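Local coordinates for amidohydrolase family protein (Acinetobacter baumannii, PDB 4I6K) that probably hydrolyses 2-pyrone-4,6-dicarboxylic acid or a related compound and can bind citric acid, at residues Ile59-Glu64 / Ile258-Ala263; His69-Gln74 / Lys97-Val102; Asn145-Asn150 / Glu171-Val176; Gln206-Val211 / Leu240-Trp245. All coordinates share one frame; numbering follows the deposited sequence.

Contact 1. Residues Ile59-Glu64 / Ile258-Ala263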
loop_
_atom_site.group_PDB
_atom_site.type_symbol
_atom_site.label_atom_id
_atom_site.label_comp_id
_atom_site.label_asym_id
_atom_site.label_seq_id
_atom_site.Cartn_x
_atom_site.Cartn_y
_atom_site.Cartn_z
ATOM N N ILE A 59 11.659 1.675 12.703
ATOM C CA ILE A 59 12.862 0.866 12.526
ATOM C C ILE A 59 13.041 -0.043 13.728
ATOM O O ILE A 59 13.595 -1.139 13.618
ATOM C CB ILE A 59 14.145 1.722 12.335
ATOM C CG1 ILE A 59 14.469 1.914 10.851
ATOM C CG2 ILE A 59 15.334 1.017 12.941
ATOM C CD1 ILE A 59 13.382 2.545 10.052
ATOM N N SER A 60 12.562 0.404 14.885
ATOM C CA SER A 60 12.673 -0.415 16.089
ATOM C C SER A 60 11.832 -1.688 15.999
ATOM O O SER A 60 12.242 -2.746 16.468
ATOM C CB SER A 60 12.274 0.384 17.320
ATOM O OG SER A 60 12.473 -0.399 18.472
ATOM N N HIS A 61 10.645 -1.583 15.407
ATOM C CA HIS A 61 9.809 -2.762 15.194
ATOM C C HIS A 61 10.389 -3.711 14.141
ATOM O O HIS A 61 10.286 -4.931 14.276
ATOM C CB HIS A 61 8.394 -2.355 14.806
ATOM C CG HIS A 61 7.631 -1.714 15.920
ATOM N ND1 HIS A 61 7.295 -0.378 15.922
ATOM C CD2 HIS A 61 7.148 -2.227 17.076
ATOM C CE1 HIS A 61 6.628 -0.094 17.026
ATOM N NE2 HIS A 61 6.521 -1.201 17.741
ATOM N N LEU A 62 10.983 -3.147 13.090
ATOM C CA LEU A 62 11.639 -3.949 12.061
ATOM C C LEU A 62 12.764 -4.766 12.682
ATOM O O LEU A 62 12.874 -5.971 12.449
ATOM C CB LEU A 62 12.198 -3.061 10.942
ATOM C CG LEU A 62 11.206 -2.225 10.126
ATOM C CD1 LEU A 62 11.906 -1.608 8.914
ATOM C CD2 LEU A 62 10.030 -3.073 9.688
ATOM N N ASP A 63 13.603 -4.093 13.466
ATOM C CA ASP A 63 14.705 -4.740 14.179
ATOM C C ASP A 63 14.219 -5.875 15.074
ATOM O O ASP A 63 14.717 -6.998 14.983
ATOM C CB ASP A 63 15.468 -3.708 15.000
ATOM C CG ASP A 63 16.162 -2.693 14.131
ATOM O OD1 ASP A 63 16.562 -1.625 14.641
ATOM O OD2 ASP A 63 16.312 -2.972 12.921
ATOM N N GLU A 64 13.227 -5.583 15.912
ATOM C CA GLU A 64 12.675 -6.568 16.838
ATOM C C GLU A 64 12.116 -7.817 16.155
ATOM O O GLU A 64 11.886 -8.830 16.818
ATOM C CB GLU A 64 11.586 -5.940 17.713
ATOM C CG GLU A 64 12.045 -4.715 18.489
ATOM C CD GLU A 64 11.031 -4.244 19.520
ATOM O OE1 GLU A 64 11.464 -3.693 20.556
ATOM O OE2 GLU A 64 9.812 -4.422 19.299
ATOM N N ILE A 258 -4.735 -2.944 17.807
ATOM C CA ILE A 258 -3.698 -3.523 16.952
ATOM C C ILE A 258 -2.268 -3.073 17.243
ATOM O O ILE A 258 -1.945 -1.889 17.148
ATOM C CB ILE A 258 -3.995 -3.253 15.461
ATOM C CG1 ILE A 258 -5.418 -3.702 15.111
ATOM C CG2 ILE A 258 -2.966 -3.976 14.594
ATOM C CD1 ILE A 258 -5.586 -5.238 15.044
ATOM N N THR A 259 -1.414 -4.037 17.565
ATOM C CA THR A 259 0.013 -3.796 17.706
ATOM C C THR A 259 0.751 -4.363 16.500
ATOM O O THR A 259 0.200 -5.152 15.712
ATOM C CB THR A 259 0.590 -4.508 18.951
ATOM O OG1 THR A 259 0.421 -5.925 18.804
ATOM C CG2 THR A 259 -0.108 -4.041 20.222
ATOM N N TYR A 260 2.016 -3.980 16.373
ATOM C CA TYR A 260 2.865 -4.586 15.372
ATOM C C TYR A 260 2.812 -6.101 15.515
ATOM O O TYR A 260 2.639 -6.822 14.526
ATOM C CB TYR A 260 4.294 -4.090 15.499
ATOM C CG TYR A 260 5.025 -4.169 14.193
ATOM C CD1 TYR A 260 4.935 -3.139 13.274
ATOM C CD2 TYR A 260 5.789 -5.288 13.869
ATOM C CE1 TYR A 260 5.593 -3.208 12.064
ATOM C CE2 TYR A 260 6.448 -5.377 12.661
ATOM C CZ TYR A 260 6.348 -4.334 11.759
ATOM O OH TYR A 260 7.005 -4.412 10.552
ATOM N N GLU A 261 2.946 -6.592 16.744
ATOM C CA GLU A 261 2.934 -8.040 16.985
ATOM C C GLU A 261 1.630 -8.682 16.512
ATOM O O GLU A 261 1.627 -9.790 15.965
ATOM C CB GLU A 261 3.175 -8.348 18.462
ATOM C CG GLU A 261 4.577 -7.991 18.929
ATOM C CD GLU A 261 4.898 -6.540 18.671
ATOM O OE1 GLU A 261 3.984 -5.702 18.833
ATOM O OE2 GLU A 261 6.054 -6.235 18.290
ATOM N N ASP A 262 0.523 -7.979 16.724
ATOM C CA ASP A 262 -0.781 -8.442 16.252
ATOM C C ASP A 262 -0.825 -8.535 14.727
ATOM O O ASP A 262 -1.422 -9.457 14.162
ATOM C CB ASP A 262 -1.884 -7.501 16.739
ATOM C CG ASP A 262 -2.047 -7.535 18.242
ATOM O OD1 ASP A 262 -1.705 -8.578 18.849
ATOM O OD2 ASP A 262 -2.514 -6.528 18.809
ATOM N N ALA A 263 -0.209 -7.558 14.068
ATOM C CA ALA A 263 -0.109 -7.576 12.618
ATOM C C ALA A 263 0.684 -8.799 12.159
ATOM O O ALA A 263 0.204 -9.571 11.328
ATOM C CB ALA A 263 0.524 -6.280 12.102
#
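H61 and Y260 meet where helix 55-64 comes up against the start of helix 260-270, two outer helices of an amidohydrolase (β/α)8 barrel, an example of helices joined by side chains alone, with no hydrogen bond between the two segments. The aromatic contact comes first. H61 CB sits over the centre of the phenol, 3.8 Å from the centroid of the Y260 ring, a CH-pi contact. The imidazole has slid past toward the Y260 CB, so the two rings, tilted by only 13°, barely overlap and their centroids stand 5.1 Å apart. Y260 reaches across because its CG lies opposite the backbone N (chi1 -154°).

Across the contact the charged groups lie at its margin. The carboxylate oxygens E64 OE2 and E261 OE2 approach to 4.3 Å, a like-charge pair probably eased by H65, whose NE2 is hydrogen-bonded to E261 OE2. Separately, a capping box holds the start of the helix carrying Y260: D262 N donates to T259 OG1 (2.9 Å) and T259 N to D262 OD2 (3.0 Å).

The L62 CD2 methyl packs at the far end of the phenol, 4.4 Å from Y260 CZ and 3.4 Å from Y260 OH, the hydroxyl that is hydrogen-bonded to D29.

Contact 2. Residues His69-Gln74 / Lys97-Val102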
loop_
_atom_site.group_PDB
_atom_site.type_symbol
_atom_site.label_atom_id
_atom_site.label_comp_id
_atom_site.label_asym_id
_atom_site.label_seq_id
_atom_site.Cartn_x
_atom_site.Cartn_y
_atom_site.Cartn_z
ATOM N N HIS A 69 13.974 -4.516 5.578
ATOM C CA HIS A 69 13.518 -3.340 4.822
ATOM C C HIS A 69 12.052 -2.958 5.092
ATOM O O HIS A 69 11.256 -3.766 5.565
ATOM C CB HIS A 69 13.707 -3.570 3.317
ATOM C CG HIS A 69 15.086 -4.007 2.938
ATOM N ND1 HIS A 69 16.058 -3.124 2.517
ATOM C CD2 HIS A 69 15.660 -5.233 2.929
ATOM C CE1 HIS A 69 17.171 -3.787 2.263
ATOM N NE2 HIS A 69 16.955 -5.069 2.505
ATOM N N GLY A 70 11.691 -1.725 4.758
ATOM C CA GLY A 70 10.331 -1.282 4.949
ATOM C C GLY A 70 9.985 -0.260 3.900
ATOM O O GLY A 70 10.864 0.391 3.332
ATOM N N VAL A 71 8.700 -0.111 3.633
ATOM C CA VAL A 71 8.291 0.887 2.681
ATOM C C VAL A 71 7.353 1.873 3.319
ATOM O O VAL A 71 6.250 1.514 3.743
ATOM C CB VAL A 71 7.639 0.258 1.454
ATOM C CG1 VAL A 71 7.183 1.346 0.480
ATOM C CG2 VAL A 71 8.626 -0.685 0.780
ATOM N N LEU A 72 7.801 3.121 3.382
ATOM C CA LEU A 72 6.986 4.211 3.895
ATOM C C LEU A 72 6.010 4.718 2.841
ATOM O O LEU A 72 6.370 4.911 1.678
ATOM C CB LEU A 72 7.880 5.344 4.379
ATOM C CG LEU A 72 8.642 4.952 5.636
ATOM C CD1 LEU A 72 9.419 6.126 6.183
ATOM C CD2 LEU A 72 7.640 4.419 6.645
ATOM N N VAL A 73 4.769 4.933 3.259
ATOM C CA VAL A 73 3.726 5.398 2.359
ATOM C C VAL A 73 3.181 6.724 2.880
ATOM O O VAL A 73 2.984 6.885 4.085
ATOM C CB VAL A 73 2.597 4.358 2.260
ATOM C CG1 VAL A 73 1.397 4.931 1.550
ATOM C CG2 VAL A 73 3.093 3.117 1.558
ATOM N N GLN A 74 2.963 7.681 1.981
ATOM C CA GLN A 74 2.451 8.999 2.370
ATOM C C GLN A 74 1.010 8.895 2.860
ATOM O O GLN A 74 0.158 8.360 2.157
ATOM C CB GLN A 74 2.516 9.968 1.180
ATOM C CG GLN A 74 1.714 11.274 1.361
ATOM C CD GLN A 74 2.473 12.291 2.183
ATOM O OE1 GLN A 74 3.419 11.942 2.874
ATOM N NE2 GLN A 74 2.076 13.553 2.102
ATOM N N LYS A 97 12.334 2.675 1.393
ATOM C CA LYS A 97 11.864 3.420 0.224
ATOM C C LYS A 97 10.476 3.993 0.495
ATOM O O LYS A 97 9.846 3.636 1.485
ATOM C CB LYS A 97 11.866 2.529 -1.020
ATOM C CG LYS A 97 13.273 2.294 -1.554
ATOM C CD LYS A 97 13.430 0.971 -2.297
ATOM C CE LYS A 97 14.864 0.853 -2.807
ATOM N NZ LYS A 97 14.998 -0.041 -3.986
ATOM N N GLY A 98 9.994 4.867 -0.386
ATOM C CA GLY A 98 8.731 5.545 -0.157
ATOM C C GLY A 98 7.755 5.605 -1.328
ATOM O O GLY A 98 8.133 5.449 -2.493
ATOM N N ILE A 99 6.484 5.815 -0.995
ATOM C CA ILE A 99 5.435 6.056 -1.979
ATOM C C ILE A 99 4.882 7.428 -1.655
ATOM O O ILE A 99 4.387 7.650 -0.558
ATOM C CB ILE A 99 4.286 5.017 -1.868
ATOM C CG1 ILE A 99 4.802 3.605 -2.139
ATOM C CG2 ILE A 99 3.112 5.370 -2.806
ATOM C CD1 ILE A 99 5.337 3.415 -3.520
ATOM N N ALA A 100 4.976 8.347 -2.603
ATOM C CA ALA A 100 4.564 9.724 -2.368
ATOM C C ALA A 100 3.135 9.946 -2.819
ATOM O O ALA A 100 2.523 9.077 -3.460
ATOM C CB ALA A 100 5.507 10.711 -3.100
ATOM N N VAL A 101 2.610 11.115 -2.464
ATOM C CA VAL A 101 1.342 11.595 -2.987
ATOM C C VAL A 101 1.625 12.969 -3.571
ATOM O O VAL A 101 2.260 13.807 -2.924
ATOM C CB VAL A 101 0.278 11.666 -1.884
ATOM C CG1 VAL A 101 -1.040 12.262 -2.408
ATOM C CG2 VAL A 101 0.051 10.260 -1.309
ATOM N N VAL A 102 1.190 13.177 -4.812
ATOM C CA VAL A 102 1.492 14.396 -5.552
ATOM C C VAL A 102 0.306 14.792 -6.395
ATOM O O VAL A 102 -0.502 13.952 -6.747
ATOM C CB VAL A 102 2.671 14.178 -6.511
ATOM C CG1 VAL A 102 3.931 13.808 -5.746
ATOM C CG2 VAL A 102 2.319 13.093 -7.505
#
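V73 and I99 run alongside each other in the same direction on neighbouring parallel strands, within the tightly packed part of this contact. V73 CG2 comes to 4.1 Å from I99 CB, while V71 CG1 meets I99 CG1 at a slant, 4.2 Å away. Beneath these branches the backbones are drawn together by alternating bonds, L72 N to K97 O (2.8 Å), then I99 N to L72 O and Q74 N to I99 O. G98, without a side chain, brings its CA to 3.1 Å from L72 O. The close packing continues just past the strand ends, where the buried Q74 bends at chi2 (81°) and crosses V101 at about a right angle, Q74 CG lying 3.3 Å from V101 CG2, while its NE2 is bonded to G79 O and N81 O.

The strands, 20° apart in direction, are the two β elements of a β-α-β crossover through helix 83-91, one step in the parallel ring of the barrel. L72 faces outward onto M85 and A88 of that helix; V73 and I99 face the interior, where the V73 side chain is about 6 Å from bound citric acid.

The opposite end, at the strand starts, is looser and more open. There K97 N to G70 O is a weak bond of 3.3 Å, and the partly exposed K97 leads its amine away to F289 O and the ring of F291.

Contact 3. Residues Asn145-Asn150 / Glu171-Val176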
loop_
_atom_site.group_PDB
_atom_site.type_symbol
_atom_site.label_atom_id
_atom_site.label_comp_id
_atom_site.label_asym_id
_atom_site.label_seq_id
_atom_site.Cartn_x
_atom_site.Cartn_y
_atom_site.Cartn_z
ATOM N N ASN A 145 4.351 9.771 -17.545
ATOM C CA ASN A 145 5.562 10.132 -16.817
ATOM C C ASN A 145 5.968 9.106 -15.760
ATOM O O ASN A 145 7.129 8.694 -15.706
ATOM C CB ASN A 145 5.408 11.506 -16.185
ATOM C CG ASN A 145 5.567 12.617 -17.187
ATOM O OD1 ASN A 145 6.389 12.533 -18.103
ATOM N ND2 ASN A 145 4.789 13.674 -17.018
ATOM N N VAL A 146 5.007 8.709 -14.923
ATOM C CA VAL A 146 5.209 7.643 -13.943
ATOM C C VAL A 146 5.709 6.362 -14.626
ATOM O O VAL A 146 6.631 5.701 -14.149
ATOM C CB VAL A 146 3.893 7.320 -13.144
ATOM C CG1 VAL A 146 4.130 6.214 -12.093
ATOM C CG2 VAL A 146 3.356 8.550 -12.458
ATOM N N GLU A 147 5.062 5.991 -15.723
ATOM C CA GLU A 147 5.502 4.833 -16.499
ATOM C C GLU A 147 6.991 4.949 -16.885
ATOM O O GLU A 147 7.771 4.017 -16.690
ATOM C CB GLU A 147 4.645 4.732 -17.742
ATOM C CG GLU A 147 4.845 3.499 -18.580
ATOM C CD GLU A 147 3.942 3.530 -19.793
ATOM O OE1 GLU A 147 3.734 4.629 -20.350
ATOM O OE2 GLU A 147 3.427 2.470 -20.185
ATOM N N SER A 148 7.370 6.109 -17.416
ATOM C CA SER A 148 8.747 6.381 -17.814
ATOM C C SER A 148 9.721 6.228 -16.670
ATOM O O SER A 148 10.872 5.860 -16.881
ATOM C CB SER A 148 8.852 7.803 -18.349
ATOM O OG SER A 148 7.724 8.079 -19.158
ATOM N N LEU A 149 9.259 6.520 -15.462
ATOM C CA LEU A 149 10.131 6.509 -14.295
ATOM C C LEU A 149 10.233 5.136 -13.636
ATOM O O LEU A 149 10.961 4.968 -12.653
ATOM C CB LEU A 149 9.663 7.539 -13.274
ATOM C CG LEU A 149 9.875 8.995 -13.694
ATOM C CD1 LEU A 149 9.140 9.938 -12.738
ATOM C CD2 LEU A 149 11.367 9.319 -13.749
ATOM N N ASN A 150 9.512 4.158 -14.172
ATOM C CA ASN A 150 9.573 2.805 -13.628
ATOM C C ASN A 150 8.961 2.768 -12.251
ATOM O O ASN A 150 9.172 1.832 -11.489
ATOM C CB ASN A 150 11.011 2.326 -13.530
ATOM C CG ASN A 150 11.356 1.320 -14.588
ATOM O OD1 ASN A 150 10.802 1.344 -15.694
ATOM N ND2 ASN A 150 12.275 0.413 -14.259
ATOM N N GLU A 171 -3.642 0.373 -19.501
ATOM C CA GLU A 171 -2.990 0.968 -20.660
ATOM C C GLU A 171 -1.539 1.409 -20.451
ATOM O O GLU A 171 -0.954 2.037 -21.325
ATOM C CB GLU A 171 -3.797 2.164 -21.134
ATOM C CG GLU A 171 -5.258 1.865 -21.344
ATOM C CD GLU A 171 -5.964 2.966 -22.094
ATOM O OE1 GLU A 171 -7.048 2.696 -22.661
ATOM O OE2 GLU A 171 -5.428 4.097 -22.123
ATOM N N TYR A 172 -0.959 1.081 -19.304
ATOM C CA TYR A 172 0.373 1.552 -18.971
ATOM C C TYR A 172 1.195 0.369 -18.528
ATOM O O TYR A 172 0.659 -0.589 -18.000
ATOM C CB TYR A 172 0.309 2.569 -17.832
ATOM C CG TYR A 172 -0.555 3.755 -18.141
ATOM C CD1 TYR A 172 0.004 4.931 -18.624
ATOM C CD2 TYR A 172 -1.935 3.701 -17.965
ATOM C CE1 TYR A 172 -0.787 6.032 -18.928
ATOM C CE2 TYR A 172 -2.737 4.800 -18.258
ATOM C CZ TYR A 172 -2.155 5.958 -18.749
ATOM O OH TYR A 172 -2.930 7.055 -19.046
ATOM N N SER A 173 2.499 0.464 -18.667
ATOM C CA SER A 173 3.401 -0.629 -18.364
ATOM C C SER A 173 3.801 -0.768 -16.915
ATOM O O SER A 173 4.535 -1.666 -16.578
ATOM C CB SER A 173 4.661 -0.498 -19.182
ATOM O OG SER A 173 4.341 -0.470 -20.540
ATOM N N PHE A 174 3.363 0.140 -16.068
ATOM C CA PHE A 174 3.767 0.074 -14.656
ATOM C C PHE A 174 3.058 -0.989 -13.829
ATOM O O PHE A 174 1.966 -1.457 -14.167
ATOM C CB PHE A 174 3.668 1.440 -13.945
ATOM C CG PHE A 174 2.362 2.191 -14.192
ATOM C CD1 PHE A 174 1.133 1.629 -13.854
ATOM C CD2 PHE A 174 2.376 3.479 -14.732
ATOM C CE1 PHE A 174 -0.057 2.326 -14.077
ATOM C CE2 PHE A 174 1.185 4.186 -14.949
ATOM C CZ PHE A 174 -0.025 3.610 -14.625
ATOM N N ASP A 175 3.701 -1.360 -12.732
ATOM C CA ASP A 175 3.088 -2.205 -11.722
ATOM C C ASP A 175 1.943 -1.457 -11.060
ATOM O O ASP A 175 2.063 -0.271 -10.758
ATOM C CB ASP A 175 4.135 -2.559 -10.673
ATOM C CG ASP A 175 5.275 -3.367 -11.254
ATOM O OD1 ASP A 175 6.448 -2.967 -11.088
ATOM O OD2 ASP A 175 4.985 -4.401 -11.898
ATOM N N VAL A 176 0.827 -2.139 -10.847
ATOM C CA VAL A 176 -0.257 -1.555 -10.063
ATOM C C VAL A 176 -0.419 -2.340 -8.763
ATOM O O VAL A 176 -0.553 -3.564 -8.755
ATOM C CB VAL A 176 -1.598 -1.519 -10.817
ATOM C CG1 VAL A 176 -2.616 -0.677 -10.049
ATOM C CG2 VAL A 176 -1.424 -0.970 -12.236
#
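E147 reaches out from the end of its helix to S173, and the turn of its carboxylate sets the polar half of the contact. The chain runs straight: CG stands opposite the backbone N (chi1 -173°) and the carbons beyond it stay extended, delivering OE2 to the loop. There one oxygen receives two donors, S173 N at 2.7 Å from E147 OE2 and S173 OG at 3.1 Å from E147 OE2. Both come on its anti side, but from opposite faces of the carboxylate plane, so the pair straddles the group and should restrict its rotation. The other oxygen, OE1, forms a salt bridge with R144, and this divided use of the two oxygens probably stabilises the negative charge.

Against Y172 the glutamate lies nearly at a right angle, with carboxylate and ring planes 58° apart; E147 OE1 is near the plane of that ring, at its edge. F174 is turned differently, presenting an edge to the helix: its CD2 is 3.8 Å from E147 N, which lies in the ring plane. V146 CG1 reaches the same F174 CD2 obliquely at 4.2 Å, and Y172 CB rests over a face of the F174 ring, toward its rim.

N150 ends the helix in a Schellman motif. The whole is a helix-to-loop junction: the C-terminal turn of helix 137-148 is joined to the loop entering strand 176-178, at the end of the (β/α)8 barrel where its strands begin.

Contact 4. Residues Gln206-Val211 / Leu240-Trp245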
loop_
_atom_site.group_PDB
_atom_site.type_symbol
_atom_site.label_atom_id
_atom_site.label_comp_id
_atom_site.label_asym_id
_atom_site.label_seq_id
_atom_site.Cartn_x
_atom_site.Cartn_y
_atom_site.Cartn_z
ATOM N N GLN A 206 0.640 -7.530 -14.319
ATOM C CA GLN A 206 0.667 -6.125 -13.907
ATOM C C GLN A 206 0.326 -5.820 -12.460
ATOM O O GLN A 206 0.868 -4.868 -11.882
ATOM C CB GLN A 206 -0.220 -5.261 -14.794
ATOM C CG GLN A 206 -0.228 -3.815 -14.324
ATOM C CD GLN A 206 -1.166 -2.947 -15.130
ATOM O OE1 GLN A 206 -2.263 -3.372 -15.505
ATOM N NE2 GLN A 206 -0.741 -1.725 -15.403
ATOM N N HIS A 207 -0.584 -6.592 -11.882
ATOM C CA HIS A 207 -1.128 -6.230 -10.575
ATOM C C HIS A 207 -0.492 -6.963 -9.417
ATOM O O HIS A 207 -0.178 -8.143 -9.534
ATOM C CB HIS A 207 -2.634 -6.448 -10.550
ATOM C CG HIS A 207 -3.360 -5.651 -11.577
ATOM N ND1 HIS A 207 -3.839 -6.205 -12.744
ATOM C CD2 HIS A 207 -3.659 -4.335 -11.632
ATOM C CE1 HIS A 207 -4.423 -5.265 -13.464
ATOM N NE2 HIS A 207 -4.327 -4.120 -12.814
ATOM N N TRP A 208 -0.310 -6.243 -8.308
ATOM C CA TRP A 208 0.202 -6.795 -7.053
ATOM C C TRP A 208 -0.808 -6.500 -5.954
ATOM O O TRP A 208 -1.452 -5.441 -5.963
ATOM C CB TRP A 208 1.538 -6.152 -6.663
ATOM C CG TRP A 208 2.619 -6.303 -7.673
ATOM C CD1 TRP A 208 2.685 -5.708 -8.901
ATOM C CD2 TRP A 208 3.802 -7.106 -7.549
ATOM N NE1 TRP A 208 3.835 -6.099 -9.555
ATOM C CE2 TRP A 208 4.544 -6.946 -8.740
ATOM C CE3 TRP A 208 4.307 -7.940 -6.547
ATOM C CZ2 TRP A 208 5.763 -7.596 -8.955
ATOM C CZ3 TRP A 208 5.527 -8.589 -6.765
ATOM C CH2 TRP A 208 6.235 -8.412 -7.958
ATOM N N ILE A 209 -0.933 -7.421 -5.000
ATOM C CA ILE A 209 -1.831 -7.202 -3.873
ATOM C C ILE A 209 -1.120 -7.278 -2.529
ATOM O O ILE A 209 -0.335 -8.208 -2.273
ATOM C CB ILE A 209 -2.980 -8.206 -3.862
ATOM C CG1 ILE A 209 -3.734 -8.140 -5.181
ATOM C CG2 ILE A 209 -3.901 -7.903 -2.702
ATOM C CD1 ILE A 209 -4.566 -9.358 -5.452
ATOM N N LYS A 210 -1.399 -6.287 -1.680
ATOM C CA LYS A 210 -0.869 -6.247 -0.324
ATOM C C LYS A 210 -1.809 -7.014 0.591
ATOM O O LYS A 210 -3.002 -6.722 0.623
ATOM C CB LYS A 210 -0.740 -4.800 0.168
ATOM C CG LYS A 210 0.066 -3.869 -0.731
ATOM C CD LYS A 210 0.931 -2.951 0.118
ATOM C CE LYS A 210 1.335 -1.705 -0.628
ATOM N NZ LYS A 210 2.268 -0.877 0.201
ATOM N N VAL A 211 -1.280 -7.992 1.330
ATOM C CA VAL A 211 -2.104 -8.751 2.281
ATOM C C VAL A 211 -1.976 -8.150 3.681
ATOM O O VAL A 211 -1.767 -8.850 4.668
ATOM C CB VAL A 211 -1.764 -10.268 2.302
ATOM C CG1 VAL A 211 -2.156 -10.948 0.977
ATOM C CG2 VAL A 211 -0.283 -10.501 2.617
ATOM N N LEU A 240 0.274 -15.843 -6.420
ATOM C CA LEU A 240 1.194 -16.016 -5.288
ATOM C C LEU A 240 2.454 -15.144 -5.336
ATOM O O LEU A 240 2.940 -14.705 -4.293
ATOM C CB LEU A 240 1.631 -17.477 -5.163
ATOM C CG LEU A 240 2.241 -17.783 -3.803
ATOM C CD1 LEU A 240 1.221 -17.423 -2.703
ATOM C CD2 LEU A 240 2.656 -19.243 -3.737
ATOM N N HIS A 241 3.001 -14.920 -6.530
ATOM C CA HIS A 241 4.257 -14.176 -6.655
ATOM C C HIS A 241 3.987 -12.693 -6.822
ATOM O O HIS A 241 4.902 -11.884 -6.974
ATOM C CB HIS A 241 5.121 -14.730 -7.791
ATOM C CG HIS A 241 5.465 -16.170 -7.607
ATOM N ND1 HIS A 241 6.730 -16.595 -7.270
ATOM C CD2 HIS A 241 4.691 -17.281 -7.651
ATOM C CE1 HIS A 241 6.727 -17.910 -7.139
ATOM N NE2 HIS A 241 5.503 -18.351 -7.365
ATOM N N LYS A 242 2.713 -12.342 -6.752
ATOM C CA LYS A 242 2.312 -10.958 -6.860
ATOM C C LYS A 242 1.879 -10.417 -5.496
ATOM O O LYS A 242 1.404 -9.288 -5.378
ATOM C CB LYS A 242 1.176 -10.838 -7.876
ATOM C CG LYS A 242 1.469 -11.505 -9.228
ATOM C CD LYS A 242 2.820 -11.089 -9.822
ATOM C CE LYS A 242 2.927 -9.557 -10.007
ATOM N NZ LYS A 242 2.043 -8.986 -11.085
ATOM N N LEU A 243 2.051 -11.229 -4.463
ATOM C CA LEU A 243 1.548 -10.864 -3.148
ATOM C C LEU A 243 2.653 -10.324 -2.262
ATOM O O LEU A 243 3.753 -10.870 -2.229
ATOM C CB LEU A 243 0.893 -12.066 -2.478
ATOM C CG LEU A 243 -0.321 -12.653 -3.212
ATOM C CD1 LEU A 243 -0.949 -13.794 -2.393
ATOM C CD2 LEU A 243 -1.341 -11.552 -3.524
ATOM N N ILE A 244 2.356 -9.243 -1.551
ATOM C CA ILE A 244 3.293 -8.705 -0.566
ATOM C C ILE A 244 2.586 -8.337 0.745
ATOM O O ILE A 244 1.361 -8.158 0.779
ATOM C CB ILE A 244 4.161 -7.519 -1.113
ATOM C CG1 ILE A 244 3.308 -6.308 -1.496
ATOM C CG2 ILE A 244 5.043 -7.972 -2.291
ATOM C CD1 ILE A 244 2.845 -6.314 -2.931
ATOM N N TRP A 245 3.360 -8.255 1.826
ATOM C CA TRP A 245 2.795 -7.953 3.144
ATOM C C TRP A 245 3.222 -6.611 3.724
ATOM O O TRP A 245 4.328 -6.129 3.472
ATOM C CB TRP A 245 3.152 -9.039 4.156
ATOM C CG TRP A 245 2.574 -8.765 5.510
ATOM C CD1 TRP A 245 1.300 -9.022 5.927
ATOM C CD2 TRP A 245 3.246 -8.162 6.617
ATOM N NE1 TRP A 245 1.142 -8.627 7.231
ATOM C CE2 TRP A 245 2.326 -8.101 7.679
ATOM C CE3 TRP A 245 4.546 -7.682 6.820
ATOM C CZ2 TRP A 245 2.662 -7.573 8.924
ATOM C CZ3 TRP A 245 4.876 -7.154 8.062
ATOM C CH2 TRP A 245 3.939 -7.104 9.091
HETATM O O HOH W 1 3.622 -6.901 -12.576
#
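K242 curls back over W208, and its side chain can be followed atom by atom. CB starts 3.4 Å from H207 O, and CG remains near the same oxygen, at 3.8 Å from H207 O. All four torsions are near -60°, beginning with chi1 at -51°, so the chain coils on itself: CD carries the turn on from CG and brings CE over the indole, 3.3 Å from W208 CE2. That last methylene makes a CH-pi contact with a face of the ring system. At the tip, NZ is 3.9 Å from the centroid of the W208 five-membered ring, a cation-pi contact over the same face. NZ also donates to H207 O (2.8 Å), from well above the carbonyl plane, to V204 O and to a water, so several acceptors share the ammonium. The indole NE1 is bonded to D175 and only weakly to that water.

Beyond the lysine the backbones pair: I209 N to K242 O (3.0 Å), I244 N to I209 O (3.0 Å) and V211 N to I244 O (2.7 Å). K210, between I209 and V211 on its strand, sends its amine to E154, T30 and H31. The geometry is that of the last β-α-β unit of a (β/α)8 barrel, its parallel strands 207-210 and 243-244 joined through helix 222-237.

Overall arrangement
From the N terminus, strand 28-32 leads to helix 55-64, where contact 1 opens; it closes only near the C terminus, at 258-263, so its loop encloses the other three. Contacts 2, 3 and 4 follow in series without crossing, each closing a short loop of 20 to 28 residues. Contacts 2 and 4 join neighbouring strands; contact 3 ties a helix end to the loop before strand 176-178. V176 of contact 3 pairs with segment 206-211 of contact 4, by probable backbone bonds to Q206 and W208. Across the barrel interior V73 of contact 2 approaches K210 of contact 4. Contact 1 links early and late parts of the barrel, touching contact 2 through L62 and contact 4 through W245.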